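Local coordinates for protein succinate dehydrogenase subunit A (Mycolicibacterium smegmatis, PDB 7D6V) that probably oxidises succinate to fumarate at its bound FAD, as the flavoprotein subunit of succinate dehydrogenase Sdh1, passing the electrons towards the iron-sulfur subunit, at residues G53-M58 and P127-V132; R59-K64 and I116-F121; T175-D180 and L234-A239; N542-S547 and D589-D594. All coordinates share one frame; numbering follows the deposited sequence.

Contact 1. Residues G53-M58 and P127-V132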
loop_
_atom_site.group_PDB
_atom_site.type_symbol
_atom_site.label_atom_id
_atom_site.label_comp_id
_atom_site.label_asym_id
_atom_site.label_seq_id
_atom_site.Cartn_x
_atom_site.Cartn_y
_atom_site.Cartn_z
ATOM N N GLY A 53 5.695 3.452 -13.707
ATOM C CA GLY A 53 4.740 4.327 -14.356
ATOM C C GLY A 53 4.071 3.625 -15.515
ATOM O O GLY A 53 4.336 2.456 -15.801
ATOM N N CYS A 54 3.180 4.356 -16.176
ATOM C CA CYS A 54 2.487 3.884 -17.367
ATOM C C CYS A 54 3.088 4.564 -18.583
ATOM O O CYS A 54 3.106 5.796 -18.659
ATOM C CB CYS A 54 0.990 4.180 -17.296
ATOM S SG CYS A 54 0.073 3.188 -16.136
ATOM N N ALA A 55 3.549 3.770 -19.541
ATOM C CA ALA A 55 4.080 4.313 -20.784
ATOM C C ALA A 55 2.911 4.712 -21.676
ATOM O O ALA A 55 2.144 3.856 -22.125
ATOM C CB ALA A 55 4.983 3.293 -21.468
ATOM N N ALA A 56 2.769 6.010 -21.926
ATOM C CA ALA A 56 1.698 6.518 -22.770
ATOM C C ALA A 56 2.182 7.774 -23.474
ATOM O O ALA A 56 2.657 8.706 -22.822
ATOM C CB ALA A 56 0.439 6.817 -21.950
ATOM N N ALA A 57 2.051 7.799 -24.800
ATOM C CA ALA A 57 2.521 8.924 -25.608
ATOM C C ALA A 57 1.531 10.085 -25.504
ATOM O O ALA A 57 0.873 10.485 -26.465
ATOM C CB ALA A 57 2.726 8.492 -27.052
ATOM N N MET A 58 1.441 10.634 -24.293
ATOM C CA MET A 58 0.596 11.794 -24.041
ATOM C C MET A 58 1.242 13.101 -24.481
ATOM O O MET A 58 0.527 14.090 -24.671
ATOM C CB MET A 58 0.235 11.865 -22.557
ATOM C CG MET A 58 -0.711 10.768 -22.109
ATOM S SD MET A 58 -1.256 10.926 -20.402
ATOM C CE MET A 58 0.311 10.949 -19.548
ATOM N N PRO A 127 10.285 10.862 -22.617
ATOM C CA PRO A 127 9.622 10.651 -21.320
ATOM C C PRO A 127 8.152 10.315 -21.513
ATOM O O PRO A 127 7.398 11.073 -22.127
ATOM C CB PRO A 127 9.812 11.994 -20.603
ATOM C CG PRO A 127 10.898 12.685 -21.341
ATOM C CD PRO A 127 10.793 12.236 -22.752
ATOM N N ARG A 128 7.747 9.166 -20.981
ATOM C CA ARG A 128 6.423 8.619 -21.243
ATOM C C ARG A 128 5.686 8.132 -20.011
ATOM O O ARG A 128 4.461 7.987 -20.075
ATOM C CB ARG A 128 6.517 7.441 -22.223
ATOM C CG ARG A 128 6.506 7.826 -23.671
ATOM C CD ARG A 128 6.082 6.657 -24.524
ATOM N NE ARG A 128 7.220 5.881 -25.000
ATOM C CZ ARG A 128 7.971 6.213 -26.042
ATOM N NH1 ARG A 128 7.722 7.314 -26.728
ATOM N NH2 ARG A 128 8.979 5.441 -26.398
ATOM N N LEU A 129 6.371 7.870 -18.905
ATOM C CA LEU A 129 5.800 7.100 -17.804
ATOM C C LEU A 129 5.051 8.035 -16.865
ATOM O O LEU A 129 5.659 8.774 -16.088
ATOM C CB LEU A 129 6.891 6.326 -17.076
ATOM C CG LEU A 129 7.153 4.906 -17.585
ATOM C CD1 LEU A 129 7.767 4.925 -18.971
ATOM C CD2 LEU A 129 8.043 4.150 -16.621
ATOM N N ALA A 130 3.723 8.002 -16.937
ATOM C CA ALA A 130 2.900 8.708 -15.967
ATOM C C ALA A 130 3.044 8.050 -14.602
ATOM O O ALA A 130 2.902 6.833 -14.474
ATOM C CB ALA A 130 1.439 8.704 -16.407
ATOM N N HIS A 131 3.309 8.856 -13.580
ATOM C CA HIS A 131 3.702 8.327 -12.284
ATOM C C HIS A 131 3.132 9.187 -11.168
ATOM O O HIS A 131 2.731 10.333 -11.376
ATOM C CB HIS A 131 5.226 8.270 -12.152
ATOM C CG HIS A 131 5.872 9.618 -12.157
ATOM N ND1 HIS A 131 6.294 10.246 -11.006
ATOM C CD2 HIS A 131 6.133 10.476 -13.170
ATOM C CE1 HIS A 131 6.803 11.424 -11.312
ATOM N NE2 HIS A 131 6.717 11.588 -12.619
ATOM N N VAL A 132 3.091 8.600 -9.975
ATOM C CA VAL A 132 2.879 9.324 -8.726
ATOM C C VAL A 132 3.810 8.710 -7.682
ATOM O O VAL A 132 3.659 7.538 -7.320
ATOM C CB VAL A 132 1.408 9.313 -8.266
ATOM C CG1 VAL A 132 0.886 7.907 -7.981
ATOM C CG2 VAL A 132 1.241 10.185 -7.039
#
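Leu129 lies against the bare backbone of Gly53, and its side chain can be followed outwards along the neighbouring strand. CB rests on Gly53 CA, and CG comes 3.9 Å from Gly53 C. At the branch the two methyls part: CD2 covers Gly53 N at 3.8 Å, while CD1 reaches the other way to Ala55 CB at 4.1 Å.

Beneath this packing the chains run antiparallel. Cys54 and Ala130 form a hydrogen-bonded pair, Cys54 N giving to Ala130 O at 3.0 Å and Ala130 N to Cys54 O at 2.9 Å. Ala55 and Leu129 are the adjoining non-hydrogen-bonded pair, with Leu129 CA turning a C-H onto Cys54 O as well. Past them Ala56 N bonds to Arg128 O at 3.2 Å.

The aliphatic part of Arg128 runs alongside Ala56 and Ala57, and its guanidinium goes on to salt bridges with Asp73 and Asp65. On the opposite face from Leu129, the Met58 chain folds back at chi3 (-57°), which brings CE to Ala130 CB at 4.0 Å.

Strand 129-130 is the middle of a small antiparallel sheet: 54-55 flanks it on one side and 118-119 on the other, where Arg128 and Leu129 face Arg119 together in a classic beta bulge. Helix 84-102 packs on Ala56 and Met58, helix 136-159 on Cys54, and helix 67-76 on Ala55 and Arg128, while Gly53 brings the sheet close to the bound FAD.

Contact 2. Residues R59-K64 and I116-F121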
loop_
_atom_site.group_PDB
_atom_site.type_symbol
_atom_site.label_atom_id
_atom_site.label_comp_id
_atom_site.label_asym_id
_atom_site.label_seq_id
_atom_site.Cartn_x
_atom_site.Cartn_y
_atom_site.Cartn_z
ATOM N N ARG A 59 2.568 13.123 -24.638
ATOM C CA ARG A 59 3.321 14.281 -25.123
ATOM C C ARG A 59 3.277 15.456 -24.152
ATOM O O ARG A 59 3.420 16.608 -24.561
ATOM C CB ARG A 59 2.843 14.725 -26.509
ATOM C CG ARG A 59 2.945 13.655 -27.573
ATOM C CD ARG A 59 1.974 13.908 -28.706
ATOM N NE ARG A 59 2.453 14.940 -29.619
ATOM C CZ ARG A 59 1.714 15.957 -30.051
ATOM N NH1 ARG A 59 0.459 16.082 -29.650
ATOM N NH2 ARG A 59 2.230 16.849 -30.882
ATOM N N ASN A 60 3.089 15.179 -22.862
ATOM C CA ASN A 60 2.986 16.255 -21.882
ATOM C C ASN A 60 4.336 16.916 -21.635
ATOM O O ASN A 60 4.412 18.139 -21.478
ATOM C CB ASN A 60 2.411 15.723 -20.572
ATOM C CG ASN A 60 0.977 15.286 -20.707
ATOM O OD1 ASN A 60 0.281 15.677 -21.640
ATOM N ND2 ASN A 60 0.521 14.467 -19.772
ATOM N N VAL A 61 5.407 16.127 -21.588
ATOM C CA VAL A 61 6.726 16.679 -21.296
ATOM C C VAL A 61 7.333 17.303 -22.545
ATOM O O VAL A 61 7.661 18.495 -22.564
ATOM C CB VAL A 61 7.644 15.597 -20.697
ATOM C CG1 VAL A 61 9.078 16.089 -20.656
ATOM C CG2 VAL A 61 7.168 15.221 -19.307
ATOM N N ASN A 62 7.491 16.516 -23.605
ATOM C CA ASN A 62 7.873 17.060 -24.898
ATOM C C ASN A 62 6.947 16.518 -25.977
ATOM O O ASN A 62 6.466 15.385 -25.902
ATOM C CB ASN A 62 9.341 16.763 -25.253
ATOM C CG ASN A 62 9.594 15.310 -25.555
ATOM O OD1 ASN A 62 8.902 14.426 -25.055
ATOM N ND2 ASN A 62 10.584 15.053 -26.397
ATOM N N THR A 63 6.708 17.349 -26.986
ATOM C CA THR A 63 5.677 17.109 -27.984
ATOM C C THR A 63 6.180 16.365 -29.211
ATOM O O THR A 63 5.395 16.135 -30.136
ATOM C CB THR A 63 5.056 18.438 -28.413
ATOM O OG1 THR A 63 6.012 19.190 -29.170
ATOM C CG2 THR A 63 4.642 19.240 -27.197
ATOM N N LYS A 64 7.456 15.988 -29.250
ATOM C CA LYS A 64 7.976 15.213 -30.369
ATOM C C LYS A 64 7.588 13.745 -30.297
ATOM O O LYS A 64 7.828 13.010 -31.260
ATOM C CB LYS A 64 9.499 15.333 -30.435
ATOM C CG LYS A 64 9.993 16.522 -31.234
ATOM C CD LYS A 64 11.493 16.452 -31.442
ATOM C CE LYS A 64 12.218 16.173 -30.136
ATOM N NZ LYS A 64 13.633 15.771 -30.354
ATOM N N ILE A 116 -0.344 15.712 -16.650
ATOM C CA ILE A 116 0.224 14.547 -15.985
ATOM C C ILE A 116 1.726 14.514 -16.235
ATOM O O ILE A 116 2.184 14.665 -17.373
ATOM C CB ILE A 116 -0.454 13.257 -16.472
ATOM C CG1 ILE A 116 -1.932 13.254 -16.085
ATOM C CG2 ILE A 116 0.230 12.045 -15.888
ATOM C CD1 ILE A 116 -2.668 12.008 -16.504
ATOM N N SER A 117 2.497 14.324 -15.168
ATOM C CA SER A 117 3.948 14.283 -15.267
ATOM C C SER A 117 4.413 12.940 -15.818
ATOM O O SER A 117 3.848 11.891 -15.499
ATOM C CB SER A 117 4.576 14.536 -13.898
ATOM O OG SER A 117 5.974 14.720 -14.001
ATOM N N GLN A 118 5.453 12.979 -16.649
ATOM C CA GLN A 118 6.000 11.793 -17.293
ATOM C C GLN A 118 7.500 11.727 -17.047
ATOM O O GLN A 118 8.201 12.729 -17.208
ATOM C CB GLN A 118 5.710 11.801 -18.796
ATOM C CG GLN A 118 4.233 11.733 -19.138
ATOM C CD GLN A 118 3.969 11.856 -20.621
ATOM O OE1 GLN A 118 4.334 12.846 -21.246
ATOM N NE2 GLN A 118 3.328 10.848 -21.192
ATOM N N ARG A 119 7.987 10.552 -16.660
ATOM C CA ARG A 119 9.406 10.329 -16.422
ATOM C C ARG A 119 10.049 9.593 -17.589
ATOM O O ARG A 119 9.377 8.996 -18.431
ATOM C CB ARG A 119 9.633 9.531 -15.136
ATOM C CG ARG A 119 9.502 10.336 -13.868
ATOM C CD ARG A 119 9.867 9.503 -12.654
ATOM N NE ARG A 119 9.003 8.336 -12.517
ATOM C CZ ARG A 119 9.006 7.526 -11.466
ATOM N NH1 ARG A 119 9.823 7.759 -10.451
ATOM N NH2 ARG A 119 8.186 6.486 -11.426
ATOM N N ASN A 120 11.375 9.634 -17.615
ATOM C CA ASN A 120 12.159 8.886 -18.581
ATOM C C ASN A 120 12.514 7.516 -18.021
ATOM O O ASN A 120 12.667 7.338 -16.810
ATOM C CB ASN A 120 13.431 9.643 -18.953
ATOM C CG ASN A 120 13.692 9.636 -20.440
ATOM O OD1 ASN A 120 13.299 8.707 -21.146
ATOM N ND2 ASN A 120 14.349 10.679 -20.931
ATOM N N PHE A 121 12.637 6.540 -18.918
ATOM C CA PHE A 121 12.958 5.176 -18.536
ATOM C C PHE A 121 13.895 4.591 -19.585
ATOM O O PHE A 121 14.198 5.226 -20.599
ATOM C CB PHE A 121 11.685 4.340 -18.364
ATOM C CG PHE A 121 11.866 3.128 -17.500
ATOM C CD1 PHE A 121 11.838 3.241 -16.123
ATOM C CD2 PHE A 121 12.048 1.876 -18.059
ATOM C CE1 PHE A 121 12.003 2.134 -15.321
ATOM C CE2 PHE A 121 12.218 0.766 -17.261
ATOM C CZ PHE A 121 12.192 0.895 -15.891
#
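The side-chain amides of Asn60 and Gln118 come together with their planes 45° apart and their chains crossing at about a right angle, so neither stacks on the other and the contact runs through one polar atom of each, ND2 of Asn60 and OE1 of Gln118. At the nitrogen end of Asn60, ND2 donates to Ile116 O at 2.9 Å. The donor sits in the carbonyl plane on a lone pair, although Ile116 O itself is tilted 20° out of the Asn60 amide plane. At the oxygen end of Gln118, OE1 faces two successive backbone N-H groups, Asn60 N at 3.1 Å and Val61 N at 3.5 Å, and both bonds are weak.

Gln118 gets there by staying extended beyond CG (chi2 175°), which carries its amide across to the loop. Its NE2 bonds weakly to Arg128 O, just ahead of strand 129-130. One amide thus touches the loop through its oxygen and Arg128 through its nitrogen.

The apolar share falls to Val61. Its CG2 packs over the Gln118 backbone, 3.4 Å from Gln118 O, and lies 3.8 Å from Gln118 CB; the two side chains slide past each other in opposite directions. Within the loop, Arg59 NE bonds to Thr63 O at 3.2 Å and draws that turn together.

Chemically, this is a neutral join, with the Gln118 side chain about 14 Å from the bound FAD. There is no backbone-to-backbone bond between the two segments; the side-chain amides make the polar links between an irregular loop and edge strand 118-119. Asn60 ND2 contributes the one good bond, two weak ones share Gln118 OE1, and Val61 adds the apolar part.

Contact 3. Residues T175-D180 and L234-A239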
loop_
_atom_site.group_PDB
_atom_site.type_symbol
_atom_site.label_atom_id
_atom_site.label_comp_id
_atom_site.label_asym_id
_atom_site.label_seq_id
_atom_site.Cartn_x
_atom_site.Cartn_y
_atom_site.Cartn_z
ATOM N N THR A 175 -10.961 -23.285 -9.943
ATOM C CA THR A 175 -10.145 -24.462 -10.196
ATOM C C THR A 175 -10.424 -25.136 -11.530
ATOM O O THR A 175 -9.602 -25.943 -11.972
ATOM C CB THR A 175 -10.333 -25.497 -9.077
ATOM O OG1 THR A 175 -11.634 -26.085 -9.177
ATOM C CG2 THR A 175 -10.187 -24.841 -7.719
ATOM N N GLU A 176 -11.547 -24.838 -12.177
ATOM C CA GLU A 176 -11.883 -25.477 -13.438
ATOM C C GLU A 176 -12.767 -24.549 -14.257
ATOM O O GLU A 176 -13.487 -23.707 -13.719
ATOM C CB GLU A 176 -12.593 -26.818 -13.214
ATOM C CG GLU A 176 -12.567 -27.755 -14.407
ATOM C CD GLU A 176 -11.203 -28.383 -14.626
ATOM O OE1 GLU A 176 -10.331 -27.734 -15.241
ATOM O OE2 GLU A 176 -11.001 -29.530 -14.176
ATOM N N LEU A 177 -12.701 -24.715 -15.573
ATOM C CA LEU A 177 -13.614 -24.068 -16.504
ATOM C C LEU A 177 -14.504 -25.132 -17.125
ATOM O O LEU A 177 -14.006 -26.144 -17.627
ATOM C CB LEU A 177 -12.856 -23.306 -17.592
ATOM C CG LEU A 177 -11.982 -22.135 -17.144
ATOM C CD1 LEU A 177 -11.352 -21.455 -18.341
ATOM C CD2 LEU A 177 -12.795 -21.146 -16.337
ATOM N N ILE A 178 -15.805 -24.907 -17.088
ATOM C CA ILE A 178 -16.778 -25.878 -17.567
ATOM C C ILE A 178 -17.091 -25.594 -19.027
ATOM O O ILE A 178 -17.285 -24.441 -19.427
ATOM C CB ILE A 178 -18.053 -25.848 -16.704
ATOM C CG1 ILE A 178 -17.696 -25.983 -15.223
ATOM C CG2 ILE A 178 -19.006 -26.949 -17.123
ATOM C CD1 ILE A 178 -17.036 -27.290 -14.869
ATOM N N LEU A 179 -17.136 -26.653 -19.828
ATOM C CA LEU A 179 -17.390 -26.558 -21.255
ATOM C C LEU A 179 -18.680 -27.287 -21.602
ATOM O O LEU A 179 -19.057 -28.262 -20.945
ATOM C CB LEU A 179 -16.230 -27.149 -22.061
ATOM C CG LEU A 179 -15.137 -26.202 -22.557
ATOM C CD1 LEU A 179 -14.544 -25.394 -21.424
ATOM C CD2 LEU A 179 -14.056 -27.001 -23.249
ATOM N N ASP A 180 -19.363 -26.802 -22.638
ATOM C CA ASP A 180 -20.579 -27.444 -23.127
ATOM C C ASP A 180 -20.307 -28.304 -24.356
ATOM O O ASP A 180 -20.527 -29.518 -24.332
ATOM C CB ASP A 180 -21.638 -26.380 -23.439
ATOM C CG ASP A 180 -23.005 -26.974 -23.719
ATOM O OD1 ASP A 180 -23.160 -28.208 -23.604
ATOM O OD2 ASP A 180 -23.927 -26.202 -24.061
ATOM N N LEU A 234 -5.319 -23.679 -20.740
ATOM C CA LEU A 234 -4.665 -24.799 -21.395
ATOM C C LEU A 234 -5.488 -26.075 -21.251
ATOM O O LEU A 234 -5.576 -26.875 -22.189
ATOM C CB LEU A 234 -3.262 -24.949 -20.812
ATOM C CG LEU A 234 -2.234 -25.872 -21.441
ATOM C CD1 LEU A 234 -1.927 -25.410 -22.848
ATOM C CD2 LEU A 234 -0.987 -25.846 -20.597
ATOM N N ARG A 235 -6.117 -26.274 -20.089
ATOM C CA ARG A 235 -6.995 -27.424 -19.895
ATOM C C ARG A 235 -8.368 -27.221 -20.524
ATOM O O ARG A 235 -9.038 -28.203 -20.857
ATOM C CB ARG A 235 -7.144 -27.732 -18.403
ATOM C CG ARG A 235 -5.891 -28.295 -17.755
ATOM C CD ARG A 235 -6.173 -28.860 -16.370
ATOM N NE ARG A 235 -6.690 -27.853 -15.450
ATOM C CZ ARG A 235 -5.950 -27.211 -14.556
ATOM N NH1 ARG A 235 -6.504 -26.308 -13.760
ATOM N NH2 ARG A 235 -4.656 -27.467 -14.456
ATOM N N ALA A 236 -8.807 -25.971 -20.689
ATOM C CA ALA A 236 -10.065 -25.725 -21.385
ATOM C C ALA A 236 -9.926 -25.954 -22.881
ATOM O O ALA A 236 -10.911 -26.277 -23.551
ATOM C CB ALA A 236 -10.555 -24.305 -21.111
ATOM N N GLY A 237 -8.723 -25.785 -23.421
ATOM C CA GLY A 237 -8.488 -26.136 -24.806
ATOM C C GLY A 237 -7.843 -25.040 -25.623
ATOM O O GLY A 237 -7.725 -25.157 -26.845
ATOM N N SER A 238 -7.423 -23.970 -24.962
ATOM C CA SER A 238 -6.726 -22.887 -25.637
ATOM C C SER A 238 -5.242 -23.229 -25.725
ATOM O O SER A 238 -4.814 -24.348 -25.434
ATOM C CB SER A 238 -6.972 -21.566 -24.917
ATOM O OG SER A 238 -8.355 -21.350 -24.722
ATOM N N ALA A 239 -4.436 -22.255 -26.127
ATOM C CA ALA A 239 -3.026 -22.475 -26.394
ATOM C C ALA A 239 -2.196 -21.397 -25.716
ATOM O O ALA A 239 -2.681 -20.305 -25.414
ATOM C CB ALA A 239 -2.752 -22.488 -27.896
#
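Glu176 and Arg235 supply the charged part of this contact. Glu176 OE1 stands 3.6 Å from Arg235 NE, a long salt bridge. The carboxylate oxygen arrives at the edge of the guanidinium, near its plane, but the two flat groups are turned 76° apart and the chains cross at about a right angle, so this is no side-by-side, two-pronged pair. Glu176 makes the approach by bending at chi2 (74°). Arg235 NH1 also passes Thr175 O at 3.6 Å without bonding to it; its stronger partner is Asn542, on helix 532-556.

The apolar part centres on Ala236. Its CB is met by two leucine methyls from the strand, Leu177 CD1 at 4.1 Å and Leu179 CD1 at the same separation, while Leu179 CD2 packs against Ala236 O. Leu177 and Leu179, two residues apart, point to the helix together and Ile178 points away from it, as expected in an extended strand.

The backbones exchange no bonds here. Thr175 and Glu176 face Phe188 of the next strand as a classic beta bulge, so the edge of the four-stranded mixed sheet is irregular just where the charged pair sits. On the other side, helix 230-236 stops at Ala236, and Gly237 leaves helical geometry with phi at 129°.

Taken together, the end of a helix is laid on an edge strand by a small aliphatic patch, with a stretched ion pair beside it. At this length and angle the pair is probably a weak electrostatic attraction, and the firmer hold on the guanidinium comes from Asn542.

Contact 4. Residues N542-S547 and D589-D594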
loop_
_atom_site.group_PDB
_atom_site.type_symbol
_atom_site.label_atom_id
_atom_site.label_comp_id
_atom_site.label_asym_id
_atom_site.label_seq_id
_atom_site.Cartn_x
_atom_site.Cartn_y
_atom_site.Cartn_z
ATOM N N ASN A 542 -1.521 -26.818 -11.397
ATOM C CA ASN A 542 -1.297 -25.740 -12.349
ATOM C C ASN A 542 0.181 -25.407 -12.454
ATOM O O ASN A 542 0.701 -25.182 -13.555
ATOM C CB ASN A 542 -2.089 -24.501 -11.938
ATOM C CG ASN A 542 -3.535 -24.811 -11.638
ATOM O OD1 ASN A 542 -4.168 -25.602 -12.332
ATOM N ND2 ASN A 542 -4.066 -24.189 -10.596
ATOM N N MET A 543 0.875 -25.367 -11.314
ATOM C CA MET A 543 2.301 -25.062 -11.345
ATOM C C MET A 543 3.078 -26.119 -12.122
ATOM O O MET A 543 3.977 -25.787 -12.901
ATOM C CB MET A 543 2.842 -24.916 -9.925
ATOM C CG MET A 543 2.735 -23.503 -9.386
ATOM S SD MET A 543 3.562 -23.254 -7.809
ATOM C CE MET A 543 2.296 -23.801 -6.671
ATOM N N LEU A 544 2.735 -27.395 -11.936
ATOM C CA LEU A 544 3.420 -28.463 -12.658
ATOM C C LEU A 544 3.167 -28.374 -14.157
ATOM O O LEU A 544 4.096 -28.540 -14.960
ATOM C CB LEU A 544 2.980 -29.824 -12.122
ATOM C CG LEU A 544 3.502 -30.231 -10.743
ATOM C CD1 LEU A 544 2.758 -31.451 -10.226
ATOM C CD2 LEU A 544 4.994 -30.494 -10.787
ATOM N N LEU A 545 1.920 -28.109 -14.555
ATOM C CA LEU A 545 1.612 -27.987 -15.978
ATOM C C LEU A 545 2.378 -26.827 -16.611
ATOM O O LEU A 545 2.975 -26.967 -17.690
ATOM C CB LEU A 545 0.105 -27.813 -16.163
ATOM C CG LEU A 545 -0.453 -27.948 -17.577
ATOM C CD1 LEU A 545 -0.145 -29.315 -18.123
ATOM C CD2 LEU A 545 -1.947 -27.695 -17.585
ATOM N N VAL A 546 2.390 -25.675 -15.937
ATOM C CA VAL A 546 3.077 -24.509 -16.483
ATOM C C VAL A 546 4.580 -24.748 -16.545
ATOM O O VAL A 546 5.248 -24.332 -17.499
ATOM C CB VAL A 546 2.725 -23.256 -15.663
ATOM C CG1 VAL A 546 3.639 -22.104 -16.023
ATOM C CG2 VAL A 546 1.276 -22.871 -15.897
ATOM N N SER A 547 5.140 -25.423 -15.535
ATOM C CA SER A 547 6.565 -25.727 -15.551
ATOM C C SER A 547 6.925 -26.646 -16.710
ATOM O O SER A 547 7.950 -26.447 -17.372
ATOM C CB SER A 547 6.983 -26.351 -14.222
ATOM O OG SER A 547 6.578 -25.541 -13.136
ATOM N N ASP A 589 -4.744 -37.520 -17.357
ATOM C CA ASP A 589 -5.032 -36.727 -16.169
ATOM C C ASP A 589 -4.197 -37.201 -14.987
ATOM O O ASP A 589 -3.521 -38.230 -15.057
ATOM C CB ASP A 589 -6.525 -36.819 -15.858
ATOM C CG ASP A 589 -7.372 -36.081 -16.865
ATOM O OD1 ASP A 589 -6.889 -35.075 -17.422
ATOM O OD2 ASP A 589 -8.519 -36.509 -17.105
ATOM N N PRO A 590 -4.212 -36.462 -13.853
ATOM C CA PRO A 590 -4.786 -35.136 -13.565
ATOM C C PRO A 590 -3.832 -33.988 -13.874
ATOM O O PRO A 590 -4.207 -32.824 -13.753
ATOM C CB PRO A 590 -5.078 -35.189 -12.059
ATOM C CG PRO A 590 -4.874 -36.616 -11.651
ATOM C CD PRO A 590 -3.876 -37.169 -12.611
ATOM N N VAL A 591 -2.605 -34.323 -14.257
ATOM C CA VAL A 591 -1.651 -33.359 -14.790
ATOM C C VAL A 591 -1.355 -33.812 -16.211
ATOM O O VAL A 591 -0.580 -34.750 -16.430
ATOM C CB VAL A 591 -0.374 -33.261 -13.951
ATOM C CG1 VAL A 591 0.502 -32.134 -14.469
ATOM C CG2 VAL A 591 -0.716 -33.037 -12.489
ATOM N N VAL A 592 -1.979 -33.153 -17.179
ATOM C CA VAL A 592 -1.920 -33.552 -18.580
ATOM C C VAL A 592 -0.544 -33.270 -19.174
ATOM O O VAL A 592 0.183 -32.401 -18.673
ATOM C CB VAL A 592 -3.030 -32.850 -19.374
ATOM C CG1 VAL A 592 -4.382 -33.269 -18.848
ATOM C CG2 VAL A 592 -2.890 -31.363 -19.219
ATOM N N PRO A 593 -0.135 -33.993 -20.212
ATOM C CA PRO A 593 1.100 -33.662 -20.923
ATOM C C PRO A 593 0.849 -32.695 -22.072
ATOM O O PRO A 593 -0.260 -32.572 -22.592
ATOM C CB PRO A 593 1.580 -35.023 -21.446
ATOM C CG PRO A 593 0.358 -35.851 -21.554
ATOM C CD PRO A 593 -0.712 -35.265 -20.668
ATOM N N ASP A 594 1.916 -32.004 -22.461
ATOM C CA ASP A 594 1.838 -30.944 -23.451
ATOM C C ASP A 594 2.668 -31.281 -24.680
ATOM O O ASP A 594 3.685 -31.974 -24.599
ATOM C CB ASP A 594 2.311 -29.612 -22.871
ATOM C CG ASP A 594 1.657 -29.293 -21.550
ATOM O OD1 ASP A 594 2.212 -29.684 -20.502
ATOM O OD2 ASP A 594 0.587 -28.649 -21.557
#
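Leu545 and Val592 cross obliquely, and the way Leu545 leaves its helix sets up most of the contact. Its CG stands opposite the backbone N (chi1 -168°), so the branch reaches out from helix 532-556 into the loop that leads to strand 594-597. CD1 does most of the touching: it meets Val592 CG2 at 3.6 Å and lies 3.2 Å from Val592 O. The second methyl, CD2, comes to the same valine methyl at 4.1 Å.

Asp594 also lies athwart Leu545. Its carboxylate flanks CD1, with OD1 at 3.4 Å and OD2 at 3.6 Å, so the oxygens touch carbon and take no bond from the helix segment. One residue earlier in the helix, Leu544 turns towards the loop and offers CB to Val591 CG1 at 4.1 Å. The loop enters through a cis peptide before Pro590, and from there Val591 and then Val592 come down on the helix.

On the helix itself, Met543 O takes two bonds from Ser547, one from OG and one from the backbone N, from opposite faces of its plane. Leu234 of helix 230-236 touches both Leu545 and Asp594, and helix 502-518 covers Leu544.

The chemistry is mostly aliphatic packing, with a backbone oxygen and a buried carboxylate also against Leu545 CD1. Glu548 OE2 lies close to Asp594 OD1, which may raise the pKa of one of the two acids. Between these segments the loop and helix meet through packing, without a hydrogen bond, within the C-terminal fumarate reductase-type region.

From the N terminus, contact 1 opens at 53-58 and closes at 127-132. Contact 2 falls wholly within that excursion, from 59-64 to 116-121, and the intervening chain includes helices 67-76 and 84-102. The two touch, their centres about 7 Å apart, because strand 129-130 pairs with both 54-55 and 118-119. Further along, contact 3 closes between 175-180 and 234-239, and contact 4 between 542-547 and 589-594; these follow in series and cross nothing. They too are neighbours, touching with about 13 Å between centres, which ties the C-terminal region to the FAD-binding part. The pairs lie on opposite sides of the chain's centre.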